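Major exported protein (Pseudomonas aeruginosa, PDB 3HE1) is a secreted Hcp-family protein that forms six-membered assemblies and probably serves as a ring-shaped building block of the type VI secretion tube. Local coordinates at residues E130-T135 with W175-S180; T32-G37 with S109-T114. All blocks are in the same frame, centred on the assembly; numbering follows the deposited sequence. Where two conformers were deposited one is given.

Interaction 1: residues E130-T135 with W175-S180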
ATOM      1  N   GLU A 130      13.708 -16.737 -27.083  1.00 31.83           N
ATOM      2  CA  GLU A 130      14.379 -18.008 -26.848  1.00 32.83           C
ATOM      3  C   GLU A 130      14.129 -18.582 -25.462  1.00 47.67           C
ATOM      4  O   GLU A 130      13.939 -17.857 -24.485  1.00 41.19           O
ATOM      5  CB  GLU A 130      15.887 -17.890 -27.094  1.00 33.83           C
ATOM      6  CG  GLU A 130      16.649 -17.210 -25.971  1.00 34.17           C
ATOM      7  CD  GLU A 130      18.088 -16.918 -26.351  1.00 48.36           C
ATOM      8  OE1 GLU A 130      18.595 -17.546 -27.307  1.00 42.69           O
ATOM      9  OE2 GLU A 130      18.709 -16.053 -25.699  1.00 39.14           O
ATOM     10  N   HIS A 131      14.130 -19.904 -25.393  1.00 28.94           N
ATOM     11  CA  HIS A 131      14.111 -20.583 -24.122  1.00 21.50           C
ATOM     12  C   HIS A 131      15.534 -20.584 -23.577  1.00 32.12           C
ATOM     13  O   HIS A 131      16.464 -21.039 -24.241  1.00 39.41           O
ATOM     14  CB  HIS A 131      13.601 -22.006 -24.298  1.00 33.78           C
ATOM     15  CG  HIS A 131      13.603 -22.797 -23.030  1.00 31.17           C
ATOM     16  ND1 HIS A 131      13.818 -24.156 -23.001  1.00 33.62           N
ATOM     17  CD2 HIS A 131      13.447 -22.411 -21.742  1.00 25.53           C
ATOM     18  CE1 HIS A 131      13.777 -24.577 -21.749  1.00 40.13           C
ATOM     19  NE2 HIS A 131      13.553 -23.537 -20.965  1.00 35.90           N
ATOM     20  N   TYR A 132      15.715 -20.065 -22.374  1.00 47.81           N
ATOM     21  CA  TYR A 132      17.064 -19.900 -21.850  1.00 38.15           C
ATOM     22  C   TYR A 132      17.223 -20.425 -20.417  1.00 35.06           C
ATOM     23  O   TYR A 132      18.340 -20.498 -19.918  1.00 28.94           O
ATOM     24  CB  TYR A 132      17.469 -18.426 -21.906  1.00 27.23           C
ATOM     25  CG  TYR A 132      16.832 -17.636 -20.796  1.00 25.65           C
ATOM     26  CD1 TYR A 132      17.566 -17.265 -19.677  1.00 20.74           C
ATOM     27  CD2 TYR A 132      15.485 -17.296 -20.847  1.00 36.12           C
ATOM     28  CE1 TYR A 132      16.984 -16.563 -18.643  1.00 32.17           C
ATOM     29  CE2 TYR A 132      14.888 -16.589 -19.814  1.00 41.31           C
ATOM     30  CZ  TYR A 132      15.645 -16.227 -18.713  1.00 31.59           C
ATOM     31  OH  TYR A 132      15.066 -15.526 -17.681  1.00 26.12           O
ATOM     32  N   TYR A 133      16.121 -20.782 -19.756  1.00 24.14           N
ATOM     33  CA  TYR A 133      16.178 -21.299 -18.380  1.00 16.44           C
ATOM     34  C   TYR A 133      15.096 -22.366 -18.179  1.00 39.77           C
ATOM     35  O   TYR A 133      14.008 -22.256 -18.757  1.00 36.77           O
ATOM     36  CB  TYR A 133      15.955 -20.155 -17.391  1.00 18.77           C
ATOM     37  CG  TYR A 133      16.487 -20.373 -15.989  1.00 18.16           C
ATOM     38  CD1 TYR A 133      17.838 -20.235 -15.712  1.00 25.65           C
ATOM     39  CD2 TYR A 133      15.630 -20.662 -14.933  1.00 29.02           C
ATOM     40  CE1 TYR A 133      18.325 -20.419 -14.423  1.00 32.65           C
ATOM     41  CE2 TYR A 133      16.106 -20.840 -13.649  1.00 21.17           C
ATOM     42  CZ  TYR A 133      17.452 -20.721 -13.401  1.00 22.47           C
ATOM     43  OH  TYR A 133      17.936 -20.899 -12.130  1.00 29.56           O
ATOM     44  N   THR A 134      15.387 -23.393 -17.374  1.00 31.10           N
ATOM     45  CA  THR A 134      14.369 -24.375 -16.976  1.00 22.79           C
ATOM     46  C   THR A 134      14.335 -24.636 -15.477  1.00 26.61           C
ATOM     47  O   THR A 134      15.365 -24.726 -14.817  1.00 29.95           O
ATOM     48  CB  THR A 134      14.529 -25.705 -17.699  1.00 20.58           C
ATOM     49  OG1 THR A 134      14.475 -25.477 -19.114  1.00 28.32           O
ATOM     50  CG2 THR A 134      13.413 -26.676 -17.310  1.00 25.22           C
ATOM     51  N   THR A 135      13.122 -24.703 -14.950  1.00 35.05           N
ATOM     52  CA  THR A 135      12.874 -25.128 -13.584  1.00 33.97           C
ATOM     53  C   THR A 135      12.023 -26.383 -13.686  1.00 27.25           C
ATOM     54  O   THR A 135      11.065 -26.425 -14.452  1.00 30.98           O
ATOM     55  CB  THR A 135      12.079 -24.075 -12.803  1.00 25.42           C
ATOM     56  OG1 THR A 135      12.800 -22.836 -12.790  1.00 24.45           O
ATOM     57  CG2 THR A 135      11.822 -24.556 -11.373  1.00 21.15           C
ATOM     58  N   TRP A 175      17.332 -26.602 -11.519  1.00 40.64           N
ATOM     59  CA  TRP A 175      17.430 -25.339 -12.229  1.00 31.48           C
ATOM     60  C   TRP A 175      18.544 -25.460 -13.247  1.00 34.29           C
ATOM     61  O   TRP A 175      19.676 -25.772 -12.898  1.00 27.11           O
ATOM     62  CB  TRP A 175      17.770 -24.197 -11.280  1.00 30.88           C
ATOM     63  CG  TRP A 175      16.919 -24.077 -10.044  1.00 27.67           C
ATOM     64  CD1 TRP A 175      15.787 -23.310  -9.882  1.00 27.27           C
ATOM     65  CD2 TRP A 175      17.162 -24.701  -8.782  1.00 32.70           C
ATOM     66  NE1 TRP A 175      15.312 -23.438  -8.597  1.00 20.08           N
ATOM     67  CE2 TRP A 175      16.138 -24.291  -7.903  1.00 28.30           C
ATOM     68  CE3 TRP A 175      18.146 -25.583  -8.308  1.00 25.88           C
ATOM     69  CZ2 TRP A 175      16.070 -24.729  -6.581  1.00 50.37           C
ATOM     70  CZ3 TRP A 175      18.077 -26.022  -6.996  1.00 17.74           C
ATOM     71  CH2 TRP A 175      17.048 -25.594  -6.146  1.00 30.32           C
ATOM     72  N   THR A 176      18.225 -25.200 -14.504  1.00 22.06           N
ATOM     73  CA  THR A 176      19.214 -25.276 -15.558  1.00 29.64           C
ATOM     74  C   THR A 176      19.217 -23.994 -16.354  1.00 30.72           C
ATOM     75  O   THR A 176      18.156 -23.476 -16.682  1.00 22.96           O
ATOM     76  CB  THR A 176      18.860 -26.375 -16.520  1.00 25.10           C
ATOM     77  OG1 THR A 176      18.648 -27.590 -15.790  1.00 29.87           O
ATOM     78  CG2 THR A 176      19.974 -26.548 -17.531  1.00 40.41           C
ATOM     79  N   HIS A 177      20.402 -23.475 -16.655  1.00 34.82           N
ATOM     80  CA  HIS A 177      20.511 -22.389 -17.617  1.00 30.46           C
ATOM     81  C   HIS A 177      20.809 -23.023 -18.971  1.00 27.92           C
ATOM     82  O   HIS A 177      21.778 -23.765 -19.095  1.00 35.71           O
ATOM     83  CB  HIS A 177      21.595 -21.381 -17.221  1.00 27.03           C
ATOM     84  CG  HIS A 177      21.621 -20.167 -18.095  1.00 20.18           C
ATOM     85  ND1 HIS A 177      21.417 -18.892 -17.616  1.00 28.71           N
ATOM     86  CD2 HIS A 177      21.774 -20.043 -19.436  1.00 22.15           C
ATOM     87  CE1 HIS A 177      21.467 -18.032 -18.619  1.00 46.65           C
ATOM     88  NE2 HIS A 177      21.683 -18.706 -19.737  1.00 26.60           N
ATOM     89  N   GLU A 178      19.970 -22.729 -19.971  1.00 46.24           N
ATOM     90  CA  GLU A 178      19.938 -23.458 -21.253  1.00 32.39           C
ATOM     91  C   GLU A 178      20.906 -22.971 -22.329  1.00 34.56           C
ATOM     92  O   GLU A 178      21.253 -23.732 -23.241  1.00 49.00           O
ATOM     93  CB  GLU A 178      18.521 -23.465 -21.853  1.00 22.21           C
ATOM     94  CG  GLU A 178      17.468 -24.174 -21.013  1.00 30.19           C
ATOM     95  CD  GLU A 178      17.722 -25.666 -20.870  1.00 26.79           C
ATOM     96  OE1 GLU A 178      18.628 -26.193 -21.543  1.00 36.08           O
ATOM     97  OE2 GLU A 178      17.009 -26.319 -20.082  1.00 31.61           O
ATOM     98  N   VAL A 179      21.314 -21.709 -22.249  1.00 19.32           N
ATOM     99  CA  VAL A 179      22.265 -21.170 -23.218  1.00 23.98           C
ATOM    100  C   VAL A 179      23.701 -21.286 -22.699  1.00 21.56           C
ATOM    101  O   VAL A 179      24.615 -21.635 -23.447  1.00 27.00           O
ATOM    102  CB  VAL A 179      21.944 -19.706 -23.579  1.00 25.23           C
ATOM    103  CG1 VAL A 179      22.594 -19.331 -24.908  1.00 18.72           C
ATOM    104  CG2 VAL A 179      20.436 -19.505 -23.637  1.00 32.83           C
ATOM    105  N   SER A 180      23.884 -21.016 -21.407  1.00 34.75           N
ATOM    106  CA  SER A 180      25.214 -20.955 -20.798  1.00 44.68           C
ATOM    107  C   SER A 180      25.629 -22.269 -20.123  1.00 48.82           C
ATOM    108  O   SER A 180      26.777 -22.421 -19.701  1.00 53.89           O
ATOM    109  CB  SER A 180      25.301 -19.782 -19.809  1.00 24.21           C
ATOM    110  OG  SER A 180      25.257 -18.535 -20.485  1.00 32.37           O
TER
HETATM  111  O   HOH W   1      16.177 -27.597 -15.078  1.00 21.49           O
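The edge of the Tyr132 ring turns toward the face of His177 in a T-shaped pair, centroids 5.9 Å apart and planes at 75°, while the carbonyl oxygen of Tyr132 lies over a face of the same imidazole, toward its rim. Thr176 O lies over one face of the Tyr133 ring, also toward the rim, 3.4 Å from Tyr133 CD1. The phenol runs alongside Trp175 and points the same way, bringing Tyr133 OH to 3.4 Å from Trp175 CB. The His131 ring carries Glu178 CG over one face, a CH-pi contact 4.0 Å from the ring centroid; chi1 of Glu178 (-63°) puts CG there, beside the backbone N, and the bend at chi2 directs the carboxylate beyond it. Val179 CG2 packs against Tyr132 CB.

Between the strands, Thr134 and Thr176 form the hydrogen-bonded antiparallel pair, Thr134 N to Thr176 O and Thr176 N to Thr134 O, both 2.9 Å. Glu178 N then bonds Tyr132 O from above the carbonyl plane, extending the ladder one step past the end of strand 172-177.

A second subunit packs on the side of Tyr133, Trp175 and His177: its His162 bonds Tyr132 OH, and the backbone O of its Asp47 bonds His177 NE2. Within the sheet, strand 129-137 lies between strands 172-177 and 112-123, and Trp120 of the latter meets Tyr133 edge-to-face and bonds Thr135 OG1.

Interaction 2: residues T32-G37 with S109-T114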
ATOM      1  N   THR A  32       2.662 -33.576 -16.011  1.00 29.61           N
ATOM      2  CA  THR A  32       2.278 -34.969 -16.196  1.00 52.48           C
ATOM      3  C   THR A  32       1.936 -35.535 -14.832  1.00 52.30           C
ATOM      4  O   THR A  32       2.782 -35.541 -13.930  1.00 35.93           O
ATOM      5  CB  THR A  32       3.406 -35.823 -16.818  1.00 36.37           C
ATOM      6  OG1 THR A  32       3.663 -35.379 -18.152  1.00 22.30           O
ATOM      7  CG2 THR A  32       3.003 -37.296 -16.858  1.00 22.26           C
ATOM      8  N   GLY A  33       0.693 -35.987 -14.678  1.00 35.13           N
ATOM      9  CA  GLY A  33       0.239 -36.554 -13.421  1.00 32.22           C
ATOM     10  C   GLY A  33       0.203 -38.069 -13.493  1.00 18.92           C
ATOM     11  O   GLY A  33      -0.136 -38.642 -14.524  1.00 30.87           O
ATOM     12  N   THR A  34       0.556 -38.722 -12.395  1.00 27.61           N
ATOM     13  CA  THR A  34       0.544 -40.178 -12.345  1.00 35.23           C
ATOM     14  C   THR A  34      -0.797 -40.751 -12.805  1.00 29.21           C
ATOM     15  O   THR A  34      -0.851 -41.801 -13.459  1.00 46.66           O
ATOM     16  CB  THR A  34       0.871 -40.704 -10.926  1.00 31.13           C
ATOM     17  OG1 THR A  34       0.195 -39.906  -9.945  1.00 54.80           O
ATOM     18  CG2 THR A  34       2.374 -40.668 -10.671  1.00 38.28           C
ATOM     19  N   LYS A  35      -1.876 -40.052 -12.469  1.00 39.48           N
ATOM     20  CA  LYS A  35      -3.216 -40.513 -12.809  1.00 46.17           C
ATOM     21  C   LYS A  35      -3.721 -39.942 -14.129  1.00 38.21           C
ATOM     22  O   LYS A  35      -4.314 -40.661 -14.929  1.00 42.09           O
ATOM     23  CB  LYS A  35      -4.200 -40.187 -11.686  1.00 35.61           C
ATOM     24  CG  LYS A  35      -3.930 -40.951 -10.400  1.00 46.71           C
ATOM     25  CD  LYS A  35      -2.784 -40.336  -9.594  1.00 35.21           C
ATOM     26  CE  LYS A  35      -2.426 -41.203  -8.403  1.00 24.50           C
ATOM     27  NZ  LYS A  35      -1.883 -40.410  -7.285  1.00 32.73           N
ATOM     28  N   GLN A  36      -3.465 -38.657 -14.355  1.00 30.54           N
ATOM     29  CA  GLN A  36      -4.051 -37.942 -15.480  1.00 18.08           C
ATOM     30  C   GLN A  36      -3.196 -37.845 -16.746  1.00 28.63           C
ATOM     31  O   GLN A  36      -3.674 -37.383 -17.783  1.00 25.13           O
ATOM     32  CB  GLN A  36      -4.440 -36.533 -15.046  1.00 42.74           C
ATOM     33  CG  GLN A  36      -5.410 -36.486 -13.883  1.00 42.20           C
ATOM     34  CD  GLN A  36      -6.076 -35.125 -13.739  1.00 53.65           C
ATOM     35  OE1 GLN A  36      -6.741 -34.646 -14.665  1.00 33.17           O
ATOM     36  NE2 GLN A  36      -5.908 -34.499 -12.574  1.00 27.25           N
ATOM     37  N   GLY A  37      -1.941 -38.268 -16.676  1.00 37.07           N
ATOM     38  CA  GLY A  37      -1.061 -38.141 -17.826  1.00 34.10           C
ATOM     39  C   GLY A  37      -0.603 -36.699 -17.991  1.00 27.41           C
ATOM     40  O   GLY A  37      -0.318 -36.026 -17.000  1.00 30.27           O
ATOM     41  N   SER A 109      -7.503 -34.456  -5.187  1.00 35.73           N
ATOM     42  CA  SER A 109      -7.304 -35.895  -5.223  1.00 55.50           C
ATOM     43  C   SER A 109      -6.068 -36.298  -4.442  1.00 31.32           C
ATOM     44  O   SER A 109      -5.941 -37.456  -4.058  1.00 37.23           O
ATOM     45  CB  SER A 109      -7.202 -36.409  -6.660  1.00 46.46           C
ATOM     46  OG  SER A 109      -5.974 -36.030  -7.257  1.00 64.61           O
ATOM     47  N   GLY A 110      -5.161 -35.347  -4.211  1.00 36.97           N
ATOM     48  CA  GLY A 110      -3.860 -35.657  -3.631  1.00 55.66           C
ATOM     49  C   GLY A 110      -2.912 -36.382  -4.582  1.00 30.64           C
ATOM     50  O   GLY A 110      -2.002 -37.110  -4.157  1.00 31.42           O
ATOM     51  N   GLU A 111      -3.127 -36.171  -5.880  1.00 32.54           N
ATOM     52  CA  GLU A 111      -2.385 -36.862  -6.924  1.00 42.22           C
ATOM     53  C   GLU A 111      -0.933 -36.377  -7.079  1.00 60.79           C
ATOM     54  O   GLU A 111      -0.689 -35.191  -7.308  1.00 36.43           O
ATOM     55  CB  GLU A 111      -3.119 -36.719  -8.262  1.00 19.40           C
ATOM     56  CG  GLU A 111      -2.332 -37.266  -9.447  1.00 24.44           C
ATOM     57  CD  GLU A 111      -2.907 -36.832 -10.770  1.00 33.02           C
ATOM     58  OE1 GLU A 111      -4.035 -36.300 -10.772  1.00 59.70           O
ATOM     59  OE2 GLU A 111      -2.233 -36.998 -11.807  1.00 35.67           O
ATOM     60  N   ARG A 112       0.019 -37.305  -6.956  1.00 38.95           N
ATOM     61  CA  ARG A 112       1.430 -36.996  -7.173  0.62 39.85           C
ATOM     62  C   ARG A 112       1.689 -36.622  -8.631  1.00 47.87           C
ATOM     63  O   ARG A 112       1.304 -37.340  -9.555  1.00 47.13           O
ATOM     64  CB  ARG A 112       2.337 -38.166  -6.757  0.60 42.48           C
ATOM     65  CG  ARG A 112       3.809 -37.995  -7.179  0.61 35.46           C
ATOM     66  CD  ARG A 112       4.749 -39.063  -6.593  0.67 28.14           C
ATOM     67  NE  ARG A 112       4.384 -40.424  -6.981  0.34 28.67           N
ATOM     68  CZ  ARG A 112       4.761 -41.017  -8.112  0.49 38.93           C
ATOM     69  NH1 ARG A 112       5.517 -40.375  -8.993  0.59 34.67           N
ATOM     70  NH2 ARG A 112       4.377 -42.261  -8.366  0.15 28.86           N
ATOM     71  N   LEU A 113       2.332 -35.480  -8.830  1.00 44.52           N
ATOM     72  CA  LEU A 113       2.695 -35.008 -10.158  1.00 46.49           C
ATOM     73  C   LEU A 113       4.064 -35.539 -10.565  1.00 51.52           C
ATOM     74  O   LEU A 113       5.082 -35.066 -10.049  1.00 41.73           O
ATOM     75  CB  LEU A 113       2.769 -33.483 -10.142  1.00 30.76           C
ATOM     76  CG  LEU A 113       1.622 -32.755 -10.792  1.00 27.38           C
ATOM     77  CD1 LEU A 113       0.389 -33.658 -10.729  1.00 23.12           C
ATOM     78  CD2 LEU A 113       1.430 -31.408 -10.091  1.00 20.23           C
ATOM     79  N   THR A 114       4.118 -36.492 -11.493  1.00 40.35           N
ATOM     80  CA  THR A 114       5.426 -37.043 -11.899  1.00 62.42           C
ATOM     81  C   THR A 114       6.441 -35.986 -12.355  1.00 36.65           C
ATOM     82  O   THR A 114       7.620 -36.048 -11.989  1.00 28.59           O
ATOM     83  CB  THR A 114       5.316 -38.128 -12.987  1.00 33.30           C
ATOM     84  OG1 THR A 114       4.954 -39.374 -12.381  1.00 72.17           O
ATOM     85  CG2 THR A 114       6.647 -38.297 -13.678  1.00 43.37           C
TER
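Glu111 reaches into the turn that follows strand 27-33 and is gripped there through both carboxylate oxygens. Its OE2 accepts the backbone N-H groups of two successive residues: Lys35 N at 3.1 Å and Gln36 N at 3.3 Å. Both donors come from the same face of the carboxylate, well above its plane. The other oxygen, Glu111 OE1, uses its syn lone pair, the one on the side of OE2, to accept from Gln36 NE2 at 3.2 Å. Glu111 OE1 lies in the amide plane of Gln36, although amide and carboxylate planes are turned 46° apart. Three donors therefore fix the rotation of a buried acid, and probably help to stabilise its negative charge. With CG anti to the backbone N (chi1 173°) and the chain extended beyond, Glu111 reaches the turn.

Beside it, Arg112 O is gripped twice by one residue. Thr34 N donates nearly along the C=O axis, while Thr34 OG1 donates in the carbonyl plane on a lone pair, 2.8 Å from Arg112 O. The hydroxyl can do this because chi1 of 42° sets it between the backbone N and the carbonyl carbon. In one of the two conformers of Arg112, Thr34 CG2 rests over a face of the guanidinium.

In the next shell, Gln36 NE2 also bonds Leu102 O of helix 100-109, which steadies the amide. That helix ends in a Schellman motif at Gly110, directly before Glu111. The turn is held by a bond from Gly37 N to Gly33 O. Gln36 and Gly37 both face Gly33, which makes this a classic beta bulge, here clasped by the acid that leads from helix 100-109 into strand 112-123.

In the fold
From the N terminus the chain first runs through strand 27-33 and its turn. It then passes through strands 61-71 and 86-95 and helix 100-109 before interaction 2 closes a loop of 71 residues, joining that early turn to the start of strand 112-123. This strand leads into 129-137, where interaction 1 opens; it closes 39 residues later, after strands 140-149 and 162-169, on strand 172-177 and the residues just beyond. The loops follow in series, neither nested nor crossed. The centres of the two contacts lie about 25 Å apart, but the neighbouring strands 112-123 and 129-137 link them within one antiparallel sheet. Interaction 1 also borders a second subunit, whereas interaction 2 touches no other chain.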